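Local coordinates for N-acetylglucosamine 2-epimerase (Xylella fastidiosa, PDB 3GT5), which probably isomerises a sugar, as a member of the N-acylglucosamine 2-epimerase family, its exact substrate being unestablished, at residues G94-W98 with T109-L115; E145-W149 with R197-L201; E152-Y156 with R204-Q209; Q172-H177 with H249-W253. One frame throughout, in Å; residues are numbered along the deposited sequence.

In the fold
All four contacts belong to the (alpha/alpha)6-barrel expected of this family, and they run from its rim to its interior. Contact 4 lies deepest, about 8 Å from the centre of the chain, against 16 to 19 Å for the centres of the other three. Contacts 2 and 3, with centres about 10 Å apart, share helix 192-211 and are joined by a probable hydrogen bond of 2.9 Å from Arg197 NH1 to Tyr156 OH. Tyr156 N in turn probably donates to Asn175 OD1 of contact 4, also over 2.9 Å. Contact 1 reaches contact 4 where Tyr113 CE1 lies 3.5 Å from His177 CD2, beside the histidines that probably line the active-site pocket.

Contact 1: residues G94-W98 with T109-L115; sequences GGYAW and TNHCYGL
Gly95 and Asn110 bring their CA atoms to 6.2 Å, as do Trp98 and Thr109, yet no direct hydrogen bond joins the loop 94-98 to the segment 109-115. Water takes that role. One molecule donates to both Tyr96 O and Thr109 O; a second accepts from Tyr96 N and donates to Asn110 OD1, 2.7 Å away. The absence of a side chain at Gly95 makes room for Asn110 OD1, 3.4 Å from Gly95 CA. The main apolar contact is made by Trp98, whose CG is anti to the backbone N (chi1 -173°), carrying the indole across the start of the helix. His111 CD2 sits over one indole face, 3.4 Å from Trp98 CD2, with the two ring planes inclined at 43°, while His111 CB makes a CH-pi contact with the six-membered ring. At the indole edge, Trp98 CH2 meets Tyr113 CD2 at 3.9 Å. One turn into the helix, Leu115 CD2 packs against Tyr96 CD2, and the phenol oxygen of Tyr96 hydrogen-bonds to Tyr122. His111 occupies the N-cap position of helix 112-127, and this junction between sheet and helix is bordered by helix 51-68 through Leu51 and Val52, by strand 155-160, and by helix 172-189.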
loop_
_atom_site.group_PDB
_atom_site.type_symbol
_atom_site.label_atom_id
_atom_site.label_comp_id
_atom_site.label_asym_id
_atom_site.label_seq_id
_atom_site.Cartn_x
_atom_site.Cartn_y
_atom_site.Cartn_z
ATOM N N GLY A 94 3.658 23.755 -2.383
ATOM C CA GLY A 94 4.068 22.611 -1.567
ATOM C C GLY A 94 3.336 21.329 -1.975
ATOM O O GLY A 94 3.680 20.261 -1.518
ATOM N N GLY A 95 2.358 21.429 -2.869
ATOM C CA GLY A 95 1.639 20.245 -3.351
ATOM C C GLY A 95 2.390 19.506 -4.449
ATOM O O GLY A 95 3.411 19.986 -4.983
ATOM N N TYR A 96 1.873 18.326 -4.802
ATOM C CA TYR A 96 2.550 17.410 -5.711
ATOM C C TYR A 96 1.621 17.058 -6.820
ATOM O O TYR A 96 0.491 16.680 -6.546
ATOM C CB TYR A 96 2.969 16.116 -4.980
ATOM C CG TYR A 96 4.076 16.315 -3.995
ATOM C CD1 TYR A 96 5.401 16.031 -4.347
ATOM C CD2 TYR A 96 3.816 16.771 -2.692
ATOM C CE1 TYR A 96 6.420 16.218 -3.455
ATOM C CE2 TYR A 96 4.805 16.963 -1.801
ATOM C CZ TYR A 96 6.128 16.694 -2.157
ATOM O OH TYR A 96 7.138 16.900 -1.252
ATOM N N ALA A 97 2.101 17.111 -8.054
ATOM C CA ALA A 97 1.293 16.713 -9.202
ATOM C C ALA A 97 0.894 15.252 -9.058
ATOM O O ALA A 97 1.753 14.402 -8.830
ATOM C CB ALA A 97 2.054 16.939 -10.512
ATOM N N TRP A 98 -0.401 14.974 -9.224
ATOM C CA TRP A 98 -0.941 13.610 -9.217
ATOM C C TRP A 98 -0.512 12.820 -10.459
ATOM O O TRP A 98 -0.069 11.673 -10.366
ATOM C CB TRP A 98 -2.477 13.706 -9.082
ATOM C CG TRP A 98 -3.226 12.429 -8.891
ATOM C CD1 TRP A 98 -4.234 11.958 -9.682
ATOM C CD2 TRP A 98 -3.108 11.479 -7.807
ATOM N NE1 TRP A 98 -4.715 10.791 -9.207
ATOM C CE2 TRP A 98 -4.063 10.469 -8.042
ATOM C CE3 TRP A 98 -2.307 11.393 -6.647
ATOM C CZ2 TRP A 98 -4.224 9.379 -7.185
ATOM C CZ3 TRP A 98 -2.485 10.294 -5.792
ATOM C CH2 TRP A 98 -3.435 9.309 -6.061
ATOM N N THR A 109 -4.522 17.958 -8.850
ATOM C CA THR A 109 -5.325 17.690 -7.640
ATOM C C THR A 109 -4.439 17.218 -6.519
ATOM O O THR A 109 -3.582 16.352 -6.726
ATOM C CB THR A 109 -6.388 16.643 -7.885
ATOM O OG1 THR A 109 -7.213 17.054 -8.972
ATOM C CG2 THR A 109 -7.262 16.437 -6.616
ATOM N N ASN A 110 -4.646 17.802 -5.337
ATOM C CA ASN A 110 -3.891 17.466 -4.128
ATOM C C ASN A 110 -4.551 16.351 -3.326
ATOM O O ASN A 110 -5.504 16.563 -2.622
ATOM C CB ASN A 110 -3.686 18.725 -3.266
ATOM C CG ASN A 110 -2.648 19.662 -3.855
ATOM O OD1 ASN A 110 -1.535 19.248 -4.126
ATOM N ND2 ASN A 110 -3.003 20.951 -4.030
ATOM N N HIS A 111 -4.060 15.136 -3.518
ATOM C CA HIS A 111 -4.627 13.952 -2.902
ATOM C C HIS A 111 -3.877 13.586 -1.656
ATOM O O HIS A 111 -2.685 13.410 -1.690
ATOM C CB HIS A 111 -4.560 12.789 -3.892
ATOM C CG HIS A 111 -5.642 12.826 -4.908
ATOM N ND1 HIS A 111 -6.953 12.510 -4.617
ATOM C CD2 HIS A 111 -5.609 13.143 -6.223
ATOM C CE1 HIS A 111 -7.679 12.617 -5.716
ATOM N NE2 HIS A 111 -6.887 13.000 -6.707
ATOM N N CYS A 112 -4.580 13.444 -0.548
ATOM C CA CYS A 112 -3.970 12.938 0.682
ATOM C C CYS A 112 -3.316 11.574 0.439
ATOM O O CYS A 112 -2.276 11.277 1.027
ATOM C CB CYS A 112 -5.030 12.805 1.759
ATOM S SG CYS A 112 -4.224 12.554 3.356
ATOM N N TYR A 113 -3.946 10.742 -0.397
ATOM C CA TYR A 113 -3.383 9.440 -0.749
ATOM C C TYR A 113 -1.957 9.606 -1.299
ATOM O O TYR A 113 -1.037 8.864 -0.922
ATOM C CB TYR A 113 -4.323 8.776 -1.762
ATOM C CG TYR A 113 -4.015 7.335 -2.076
ATOM C CD1 TYR A 113 -4.803 6.290 -1.571
ATOM C CD2 TYR A 113 -2.906 7.012 -2.898
ATOM C CE1 TYR A 113 -4.519 4.989 -1.866
ATOM C CE2 TYR A 113 -2.623 5.727 -3.181
ATOM C CZ TYR A 113 -3.420 4.714 -2.669
ATOM O OH TYR A 113 -3.152 3.397 -2.957
ATOM N N GLY A 114 -1.790 10.599 -2.166
ATOM C CA GLY A 114 -0.488 11.024 -2.709
ATOM C C GLY A 114 0.523 11.412 -1.665
ATOM O O GLY A 114 1.651 10.895 -1.643
ATOM N N LEU A 115 0.124 12.271 -0.738
ATOM C CA LEU A 115 1.011 12.670 0.343
ATOM C C LEU A 115 1.436 11.527 1.288
ATOM O O LEU A 115 2.523 11.593 1.862
ATOM C CB LEU A 115 0.386 13.820 1.141
ATOM C CG LEU A 115 0.241 15.067 0.270
ATOM C CD1 LEU A 115 -0.642 16.055 1.006
ATOM C CD2 LEU A 115 1.639 15.618 0.007
HETATM O O HOH W 1 -1.503 14.836 -5.777
HETATM O O HOH W 2 -0.097 17.389 -2.793
#

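Contact 2: residues E145-W149 with R197-L201; sequences ERHFW and RALVL
Arg197 NH1 is gripped by two acceptors: it donates to Glu145 OE2 over 2.7 Å in a salt bridge, and it also hydrogen-bonds to the hydroxyl of Tyr156. The carboxylate oxygen is met on its syn side and lies close to the guanidinium plane, with an N-H...O angle of 163°. A second, weak bond runs from Arg197 NH2 to Glu145 OE1 at 3.5 Å. The same guanidinium lies flat on Trp149, its plane only 4° from that of the indole, and Arg197 CZ stands 3.6 Å from the centroid of the six-membered ring. This is a stacked cation-pi pair. Bends at chi2 and chi3 fold the arginine over the indole, so that CD and the guanidinium both rest on the ring face and the edge bearing NH1 and NH2 turns to the carboxylate. Stacking on one face and hydrogen bonds at the edge should together restrict rotation of the group. Around the indole edge, Leu201 CD2 approaches Trp149 CZ3 at 3.9 Å, and Val200 CG1 lies near Trp149 CH2. One arginine thus ties helix 133-147, through Glu145, and the following strand, through Trp149, to helix 192-211, a surface link in the (alpha/alpha)6-barrel expected of this family.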
loop_
_atom_site.group_PDB
_atom_site.type_symbol
_atom_site.label_atom_id
_atom_site.label_comp_id
_atom_site.label_asym_id
_atom_site.label_seq_id
_atom_site.Cartn_x
_atom_site.Cartn_y
_atom_site.Cartn_z
ATOM N N GLU A 145 -0.450 19.122 8.299
ATOM C CA GLU A 145 -1.111 19.787 9.446
ATOM C C GLU A 145 -1.838 21.051 9.012
ATOM O O GLU A 145 -2.886 21.393 9.538
ATOM C CB GLU A 145 -0.076 20.188 10.514
ATOM C CG GLU A 145 0.483 19.015 11.373
ATOM C CD GLU A 145 -0.548 18.143 12.100
ATOM O OE1 GLU A 145 -0.910 18.393 13.276
ATOM O OE2 GLU A 145 -0.937 17.131 11.512
ATOM N N ARG A 146 -1.238 21.780 8.085
ATOM C CA ARG A 146 -1.779 23.059 7.611
ATOM C C ARG A 146 -3.080 22.857 6.861
ATOM O O ARG A 146 -4.001 23.636 7.048
ATOM C CB ARG A 146 -0.746 23.743 6.707
ATOM C CG ARG A 146 -1.024 25.163 6.171
ATOM C CD ARG A 146 0.300 25.734 5.545
ATOM N NE ARG A 146 1.367 25.745 6.573
ATOM C CZ ARG A 146 2.511 25.025 6.610
ATOM N NH1 ARG A 146 2.924 24.193 5.616
ATOM N NH2 ARG A 146 3.283 25.173 7.696
ATOM N N HIS A 147 -3.164 21.829 6.012
ATOM C CA HIS A 147 -4.311 21.696 5.110
ATOM C C HIS A 147 -5.211 20.487 5.322
ATOM O O HIS A 147 -6.437 20.585 5.134
ATOM C CB HIS A 147 -3.846 21.669 3.660
ATOM C CG HIS A 147 -3.087 22.882 3.238
ATOM N ND1 HIS A 147 -3.660 24.140 3.165
ATOM C CD2 HIS A 147 -1.813 23.018 2.796
ATOM C CE1 HIS A 147 -2.760 24.997 2.702
ATOM N NE2 HIS A 147 -1.631 24.344 2.476
ATOM N N PHE A 148 -4.627 19.330 5.624
ATOM C CA PHE A 148 -5.371 18.089 5.591
ATOM C C PHE A 148 -5.892 17.581 6.939
ATOM O O PHE A 148 -6.897 16.921 7.021
ATOM C CB PHE A 148 -4.500 16.989 4.962
ATOM C CG PHE A 148 -4.284 17.156 3.512
ATOM C CD1 PHE A 148 -5.094 16.488 2.588
ATOM C CD2 PHE A 148 -3.271 17.969 3.041
ATOM C CE1 PHE A 148 -4.912 16.633 1.258
ATOM C CE2 PHE A 148 -3.083 18.131 1.654
ATOM C CZ PHE A 148 -3.901 17.459 0.772
ATOM N N TRP A 149 -5.151 17.821 8.012
ATOM C CA TRP A 149 -5.493 17.264 9.303
ATOM C C TRP A 149 -6.765 17.883 9.869
ATOM O O TRP A 149 -6.939 19.110 9.844
ATOM C CB TRP A 149 -4.336 17.487 10.258
ATOM C CG TRP A 149 -4.549 16.938 11.610
ATOM C CD1 TRP A 149 -4.456 17.646 12.773
ATOM C CD2 TRP A 149 -4.777 15.559 12.000
ATOM N NE1 TRP A 149 -4.661 16.825 13.847
ATOM C CE2 TRP A 149 -4.863 15.539 13.402
ATOM C CE3 TRP A 149 -4.950 14.354 11.297
ATOM C CZ2 TRP A 149 -5.083 14.360 14.130
ATOM C CZ3 TRP A 149 -5.166 13.187 12.022
ATOM C CH2 TRP A 149 -5.218 13.192 13.420
ATOM N N ARG A 197 0.776 9.603 15.883
ATOM C CA ARG A 197 -0.221 9.927 14.840
ATOM C C ARG A 197 -0.679 8.648 14.178
ATOM O O ARG A 197 -1.872 8.487 13.853
ATOM C CB ARG A 197 0.347 10.913 13.857
ATOM C CG ARG A 197 -0.575 11.321 12.737
ATOM C CD ARG A 197 -1.867 11.928 13.218
ATOM N NE ARG A 197 -1.690 13.067 14.109
ATOM C CZ ARG A 197 -1.561 14.337 13.740
ATOM N NH1 ARG A 197 -1.516 14.712 12.463
ATOM N NH2 ARG A 197 -1.454 15.267 14.694
ATOM N N ALA A 198 0.254 7.736 13.933
ATOM C CA ALA A 198 -0.163 6.414 13.392
ATOM C C ALA A 198 -1.167 5.721 14.261
ATOM O O ALA A 198 -2.161 5.132 13.783
ATOM C CB ALA A 198 1.078 5.492 13.148
ATOM N N LEU A 199 -0.952 5.764 15.578
ATOM C CA LEU A 199 -1.854 5.119 16.510
ATOM C C LEU A 199 -3.223 5.758 16.527
ATOM O O LEU A 199 -4.218 5.018 16.631
ATOM C CB LEU A 199 -1.272 5.094 17.944
ATOM C CG LEU A 199 -2.145 4.334 18.963
ATOM C CD1 LEU A 199 -2.253 2.840 18.649
ATOM C CD2 LEU A 199 -1.629 4.606 20.440
ATOM N N VAL A 200 -3.269 7.095 16.523
ATOM C CA VAL A 200 -4.553 7.849 16.472
ATOM C C VAL A 200 -5.370 7.418 15.219
ATOM O O VAL A 200 -6.559 7.077 15.332
ATOM C CB VAL A 200 -4.371 9.377 16.460
ATOM C CG1 VAL A 200 -5.743 10.106 16.191
ATOM C CG2 VAL A 200 -3.745 9.892 17.779
ATOM N N LEU A 201 -4.715 7.386 14.075
ATOM C CA LEU A 201 -5.367 6.994 12.801
ATOM C C LEU A 201 -5.906 5.572 12.908
ATOM O O LEU A 201 -7.065 5.303 12.529
ATOM C CB LEU A 201 -4.393 7.084 11.630
ATOM C CG LEU A 201 -3.822 8.438 11.224
ATOM C CD1 LEU A 201 -2.750 8.284 10.096
ATOM C CD2 LEU A 201 -4.924 9.449 10.812
#

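Contact 3: residues E152-Y156 with R204-Q209; sequences EYGLY and RITRRQ
Leu155 and Arg208 slide past each other in opposite directions, the leucine reaching toward helix 192-211 while the arginine extends back over the turn that precedes strand 155-160. Their meeting point is Leu155 CD1, which lies at the edge of the guanidinium, 3.4 Å from Arg208 NH2. With CG anti to the backbone N (chi1 -162°) and the chain straight until a bend at chi3, Arg208 delivers its guanidinium to the carbonyl of Tyr153. NH2 donates to Tyr153 O over 2.9 Å, meeting a lone pair in the carbonyl plane at a bent N-H...O angle of 139°; NH1 adds a weak bond to the same oxygen. On its other edge the guanidinium takes hold of Gln209 OE1 side-on, using NE and NH2, which should limit its rotation. The amide nitrogen of that glutamine is bonded to Trp225 O. Helix and strand here belong to the barrel's rim, where a short antiparallel sheet and its connecting turns pack on the ends of the helices. Gly154 has a positive phi, and its lack of a side chain lets the turn lie against Arg204 NE. Gly154 O, 3.6 Å from Arg204 CG, is buried here without a hydrogen-bond partner. Arg204 CD lies over one face of the Arg208 guanidinium, and a water accepts from Arg204 NE while donating to Glu152 O. The Leu155 side chain crosses that of Ile205 obliquely, with Leu155 CD2 3.6 Å from Ile205 CD1 and 3.8 Å from Arg204 CB. Ile205 also packs on Trp253 and touches Gln172.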
loop_
_atom_site.group_PDB
_atom_site.type_symbol
_atom_site.label_atom_id
_atom_site.label_comp_id
_atom_site.label_asym_id
_atom_site.label_seq_id
_atom_site.Cartn_x
_atom_site.Cartn_y
_atom_site.Cartn_z
ATOM N N GLU A 152 -10.564 17.461 15.130
ATOM C CA GLU A 152 -11.851 17.163 15.747
ATOM C C GLU A 152 -12.228 15.679 15.517
ATOM O O GLU A 152 -12.850 15.032 16.375
ATOM C CB GLU A 152 -12.904 18.134 15.155
ATOM C CG GLU A 152 -14.331 17.690 15.176
ATOM C CD GLU A 152 -15.319 18.815 14.853
ATOM O OE1 GLU A 152 -15.147 19.544 13.853
ATOM O OE2 GLU A 152 -16.309 18.940 15.598
ATOM N N TYR A 153 -11.841 15.164 14.347
ATOM C CA TYR A 153 -12.116 13.784 13.972
ATOM C C TYR A 153 -10.923 12.833 14.155
ATOM O O TYR A 153 -11.108 11.628 14.197
ATOM C CB TYR A 153 -12.634 13.713 12.576
ATOM C CG TYR A 153 -14.000 14.320 12.418
ATOM C CD1 TYR A 153 -15.145 13.627 12.814
ATOM C CD2 TYR A 153 -14.154 15.588 11.938
ATOM C CE1 TYR A 153 -16.437 14.213 12.656
ATOM C CE2 TYR A 153 -15.430 16.176 11.826
ATOM C CZ TYR A 153 -16.530 15.487 12.148
ATOM O OH TYR A 153 -17.777 16.087 11.965
ATOM N N GLY A 154 -9.727 13.368 14.305
ATOM C CA GLY A 154 -8.512 12.543 14.394
ATOM C C GLY A 154 -8.139 11.831 13.096
ATOM O O GLY A 154 -7.517 10.750 13.115
ATOM N N LEU A 155 -8.569 12.428 11.987
ATOM C CA LEU A 155 -8.348 11.917 10.624
ATOM C C LEU A 155 -8.053 13.002 9.581
ATOM O O LEU A 155 -8.481 14.159 9.735
ATOM C CB LEU A 155 -9.599 11.134 10.188
ATOM C CG LEU A 155 -9.932 9.906 11.005
ATOM C CD1 LEU A 155 -11.377 9.448 10.775
ATOM C CD2 LEU A 155 -8.925 8.804 10.685
ATOM N N TYR A 156 -7.380 12.630 8.477
ATOM C CA TYR A 156 -7.074 13.526 7.396
ATOM C C TYR A 156 -8.233 13.564 6.404
ATOM O O TYR A 156 -8.861 12.520 6.101
ATOM C CB TYR A 156 -5.787 13.095 6.653
ATOM C CG TYR A 156 -4.540 13.214 7.510
ATOM C CD1 TYR A 156 -3.861 14.427 7.644
ATOM C CD2 TYR A 156 -4.055 12.123 8.211
ATOM C CE1 TYR A 156 -2.744 14.526 8.471
ATOM C CE2 TYR A 156 -2.934 12.224 9.004
ATOM C CZ TYR A 156 -2.286 13.402 9.116
ATOM O OH TYR A 156 -1.176 13.435 9.919
ATOM N N ARG A 204 -9.022 5.536 15.282
ATOM C CA ARG A 204 -10.206 6.178 14.679
ATOM C C ARG A 204 -10.798 5.293 13.584
ATOM O O ARG A 204 -12.023 5.108 13.513
ATOM C CB ARG A 204 -9.874 7.554 14.125
ATOM C CG ARG A 204 -9.495 8.592 15.157
ATOM C CD ARG A 204 -10.533 8.804 16.237
ATOM N NE ARG A 204 -10.073 9.930 17.071
ATOM C CZ ARG A 204 -9.220 9.808 18.085
ATOM N NH1 ARG A 204 -8.786 8.612 18.440
ATOM N NH2 ARG A 204 -8.813 10.886 18.770
ATOM N N ILE A 205 -9.957 4.747 12.729
ATOM C CA ILE A 205 -10.492 3.889 11.633
ATOM C C ILE A 205 -10.952 2.493 12.137
ATOM O O ILE A 205 -12.079 2.036 11.832
ATOM C CB ILE A 205 -9.466 3.723 10.497
ATOM C CG1 ILE A 205 -9.108 5.065 9.840
ATOM C CG2 ILE A 205 -9.984 2.708 9.410
ATOM C CD1 ILE A 205 -10.279 5.842 9.100
ATOM N N THR A 206 -10.071 1.742 12.796
ATOM C CA THR A 206 -10.358 0.324 13.069
ATOM C C THR A 206 -11.293 0.114 14.277
ATOM O O THR A 206 -11.806 -0.947 14.417
ATOM C CB THR A 206 -9.107 -0.546 13.212
ATOM O OG1 THR A 206 -8.447 -0.210 14.463
ATOM C CG2 THR A 206 -8.180 -0.360 12.023
ATOM N N ARG A 207 -11.494 1.144 15.107
ATOM C CA ARG A 207 -12.445 1.088 16.210
ATOM C C ARG A 207 -13.649 1.969 15.956
ATOM O O ARG A 207 -14.744 1.423 15.742
ATOM C CB ARG A 207 -11.772 1.371 17.551
ATOM C CG ARG A 207 -10.693 0.342 17.852
ATOM C CD ARG A 207 -10.526 0.075 19.359
ATOM N NE ARG A 207 -9.929 1.222 19.984
ATOM C CZ ARG A 207 -9.613 1.305 21.272
ATOM N NH1 ARG A 207 -9.039 2.409 21.711
ATOM N NH2 ARG A 207 -9.898 0.319 22.116
ATOM N N ARG A 208 -13.491 3.291 15.951
ATOM C CA ARG A 208 -14.660 4.160 15.784
ATOM C C ARG A 208 -15.396 3.971 14.465
ATOM O O ARG A 208 -16.619 3.782 14.464
ATOM C CB ARG A 208 -14.285 5.614 15.927
ATOM C CG ARG A 208 -15.490 6.481 16.184
ATOM C CD ARG A 208 -15.056 7.955 16.213
ATOM N NE ARG A 208 -14.497 8.425 14.930
ATOM C CZ ARG A 208 -13.799 9.558 14.772
ATOM N NH1 ARG A 208 -13.563 10.363 15.816
ATOM N NH2 ARG A 208 -13.318 9.894 13.578
ATOM N N GLN A 209 -14.675 4.072 13.366
ATOM C CA GLN A 209 -15.334 3.960 12.053
ATOM C C GLN A 209 -15.830 2.553 11.794
ATOM O O GLN A 209 -16.929 2.381 11.228
ATOM C CB GLN A 209 -14.467 4.463 10.881
ATOM C CG GLN A 209 -13.997 5.952 10.980
ATOM C CD GLN A 209 -15.138 6.914 11.197
ATOM O OE1 GLN A 209 -15.148 7.667 12.170
ATOM N NE2 GLN A 209 -16.099 6.914 10.280
HETATM O O HOH W 3 -11.673 12.297 17.212
#

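Contact 4: residues Q172-H177 with H249-W253; sequences QNANMH and HQTEW
Buried near the middle of the chain, helices 172-189 and 247-263 meet beside what is probably the active-site pocket of the barrel, and Met176 and Trp253 form a Met-aromatic contact at their interface. Met176 CG lies over one face of the indole, 3.6 Å from the centroid of the five-membered ring, and SD follows obliquely. The side chain leaves the backbone with CG anti to N (chi1 -171°) and turns only at chi3, which swings CE away from the tryptophan to lie 3.5 Å from His249 CD2 and 3.4 Å from Glu252 OE1. At the indole edge, Trp253 NE1 donates to Gln172 OE1 over 2.7 Å in an almost straight bond of 175°, with the oxygen in the ring plane. Gln172 NE2 hydrogen-bonds to Glu219, so both ends of the amide are bonded, which should restrict its flip. The short segments run nearly parallel, at 28° with axes 11.3 Å apart, consistent with neighbouring inner helices of an (alpha/alpha)6-barrel, and large side chains fill the gap between them. Polar groups gather beyond the methionine. One water receives or gives a hydrogen bond at His177 NE2 and His249 NE2, both at 3.2 Å, and donates to Glu252 OE1 at 2.8 Å. As in relatives of the family, His249 probably corresponds to one of the two acid/base histidines, while His177 probably lines the pocket beside it. Behind them, Glu180 bonds to His177 ND1 and Glu219 to His249 ND1, hydrogen bonds that probably help to set the rotation of the two imidazoles.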
loop_
_atom_site.group_PDB
_atom_site.type_symbol
_atom_site.label_atom_id
_atom_site.label_comp_id
_atom_site.label_asym_id
_atom_site.label_seq_id
_atom_site.Cartn_x
_atom_site.Cartn_y
_atom_site.Cartn_z
ATOM N N GLN A 172 -11.255 6.163 4.022
ATOM C CA GLN A 172 -10.393 5.407 4.938
ATOM C C GLN A 172 -9.019 5.168 4.279
ATOM O O GLN A 172 -7.999 5.067 5.009
ATOM C CB GLN A 172 -11.049 4.091 5.435
ATOM C CG GLN A 172 -10.955 2.906 4.461
ATOM C CD GLN A 172 -9.605 2.206 4.554
ATOM O OE1 GLN A 172 -9.075 2.099 5.659
ATOM N NE2 GLN A 172 -9.079 1.709 3.436
ATOM N N ASN A 173 -8.984 5.044 2.938
ATOM C CA ASN A 173 -7.783 4.537 2.235
ATOM C C ASN A 173 -6.566 5.446 2.383
ATOM O O ASN A 173 -5.462 4.968 2.710
ATOM C CB ASN A 173 -8.128 4.328 0.753
ATOM C CG ASN A 173 -7.248 3.310 0.060
ATOM O OD1 ASN A 173 -6.333 2.772 0.622
ATOM N ND2 ASN A 173 -7.580 3.011 -1.175
ATOM N N ALA A 174 -6.748 6.756 2.214
ATOM C CA ALA A 174 -5.628 7.678 2.430
ATOM C C ALA A 174 -5.147 7.646 3.907
ATOM O O ALA A 174 -3.946 7.735 4.163
ATOM C CB ALA A 174 -5.976 9.110 1.968
ATOM N N ASN A 175 -6.066 7.494 4.863
ATOM C CA ASN A 175 -5.724 7.423 6.275
ATOM C C ASN A 175 -4.982 6.146 6.615
ATOM O O ASN A 175 -4.074 6.123 7.451
ATOM C CB ASN A 175 -6.996 7.633 7.097
ATOM C CG ASN A 175 -7.369 9.099 7.150
ATOM O OD1 ASN A 175 -6.743 9.857 7.880
ATOM N ND2 ASN A 175 -8.369 9.526 6.336
ATOM N N MET A 176 -5.377 5.048 5.967
ATOM C CA MET A 176 -4.694 3.750 6.104
ATOM C C MET A 176 -3.242 3.825 5.605
ATOM O O MET A 176 -2.301 3.419 6.321
ATOM C CB MET A 176 -5.458 2.671 5.323
ATOM C CG MET A 176 -4.977 1.243 5.547
ATOM S SD MET A 176 -5.731 0.000 4.339
ATOM C CE MET A 176 -5.014 0.700 2.897
ATOM N N HIS A 177 -3.049 4.388 4.404
ATOM C CA HIS A 177 -1.700 4.570 3.890
ATOM C C HIS A 177 -0.928 5.588 4.688
ATOM O O HIS A 177 0.289 5.475 4.780
ATOM C CB HIS A 177 -1.692 4.836 2.401
ATOM C CG HIS A 177 -2.093 3.627 1.621
ATOM N ND1 HIS A 177 -1.300 2.500 1.569
ATOM C CD2 HIS A 177 -3.218 3.336 0.922
ATOM C CE1 HIS A 177 -1.913 1.574 0.848
ATOM N NE2 HIS A 177 -3.068 2.062 0.435
ATOM N N HIS A 249 -8.174 -4.569 2.459
ATOM C CA HIS A 249 -7.966 -3.458 3.422
ATOM C C HIS A 249 -8.167 -3.870 4.858
ATOM O O HIS A 249 -7.527 -3.281 5.759
ATOM C CB HIS A 249 -8.786 -2.206 3.017
ATOM C CG HIS A 249 -8.260 -1.488 1.821
ATOM N ND1 HIS A 249 -9.035 -0.621 1.068
ATOM C CD2 HIS A 249 -7.059 -1.539 1.199
ATOM C CE1 HIS A 249 -8.313 -0.129 0.080
ATOM N NE2 HIS A 249 -7.107 -0.672 0.131
ATOM N N GLN A 250 -8.990 -4.893 5.102
ATOM C CA GLN A 250 -9.192 -5.384 6.455
ATOM C C GLN A 250 -7.891 -6.056 6.916
ATOM O O GLN A 250 -7.443 -5.872 8.061
ATOM C CB GLN A 250 -10.385 -6.342 6.571
ATOM C CG GLN A 250 -11.608 -5.902 5.807
ATOM C CD GLN A 250 -12.092 -4.526 6.180
ATOM O OE1 GLN A 250 -12.203 -4.219 7.375
ATOM N NE2 GLN A 250 -12.464 -3.725 5.183
ATOM N N THR A 251 -7.326 -6.885 6.026
ATOM C CA THR A 251 -6.087 -7.594 6.352
ATOM C C THR A 251 -4.898 -6.642 6.413
ATOM O O THR A 251 -4.015 -6.794 7.270
ATOM C CB THR A 251 -5.836 -8.789 5.447
ATOM O OG1 THR A 251 -5.592 -8.340 4.100
ATOM C CG2 THR A 251 -7.077 -9.759 5.532
ATOM N N GLU A 252 -4.875 -5.659 5.521
ATOM C CA GLU A 252 -3.829 -4.629 5.570
ATOM C C GLU A 252 -3.867 -3.895 6.892
ATOM O O GLU A 252 -2.813 -3.624 7.478
ATOM C CB GLU A 252 -3.998 -3.657 4.419
ATOM C CG GLU A 252 -2.904 -2.613 4.274
ATOM C CD GLU A 252 -2.834 -1.955 2.889
ATOM O OE1 GLU A 252 -3.669 -2.229 1.958
ATOM O OE2 GLU A 252 -1.926 -1.113 2.687
ATOM N N TRP A 253 -5.053 -3.546 7.371
ATOM C CA TRP A 253 -5.151 -2.939 8.713
ATOM C C TRP A 253 -4.669 -3.897 9.813
ATOM O O TRP A 253 -4.016 -3.475 10.786
ATOM C CB TRP A 253 -6.582 -2.486 8.996
ATOM C CG TRP A 253 -6.866 -1.095 8.597
ATOM C CD1 TRP A 253 -7.727 -0.666 7.622
ATOM C CD2 TRP A 253 -6.268 0.081 9.151
ATOM N NE1 TRP A 253 -7.700 0.697 7.535
ATOM C CE2 TRP A 253 -6.834 1.188 8.483
ATOM C CE3 TRP A 253 -5.306 0.302 10.159
ATOM C CZ2 TRP A 253 -6.461 2.527 8.764
ATOM C CZ3 TRP A 253 -4.946 1.634 10.446
ATOM C CH2 TRP A 253 -5.539 2.716 9.771
HETATM O O HOH W 4 -3.948 -0.827 -0.506
#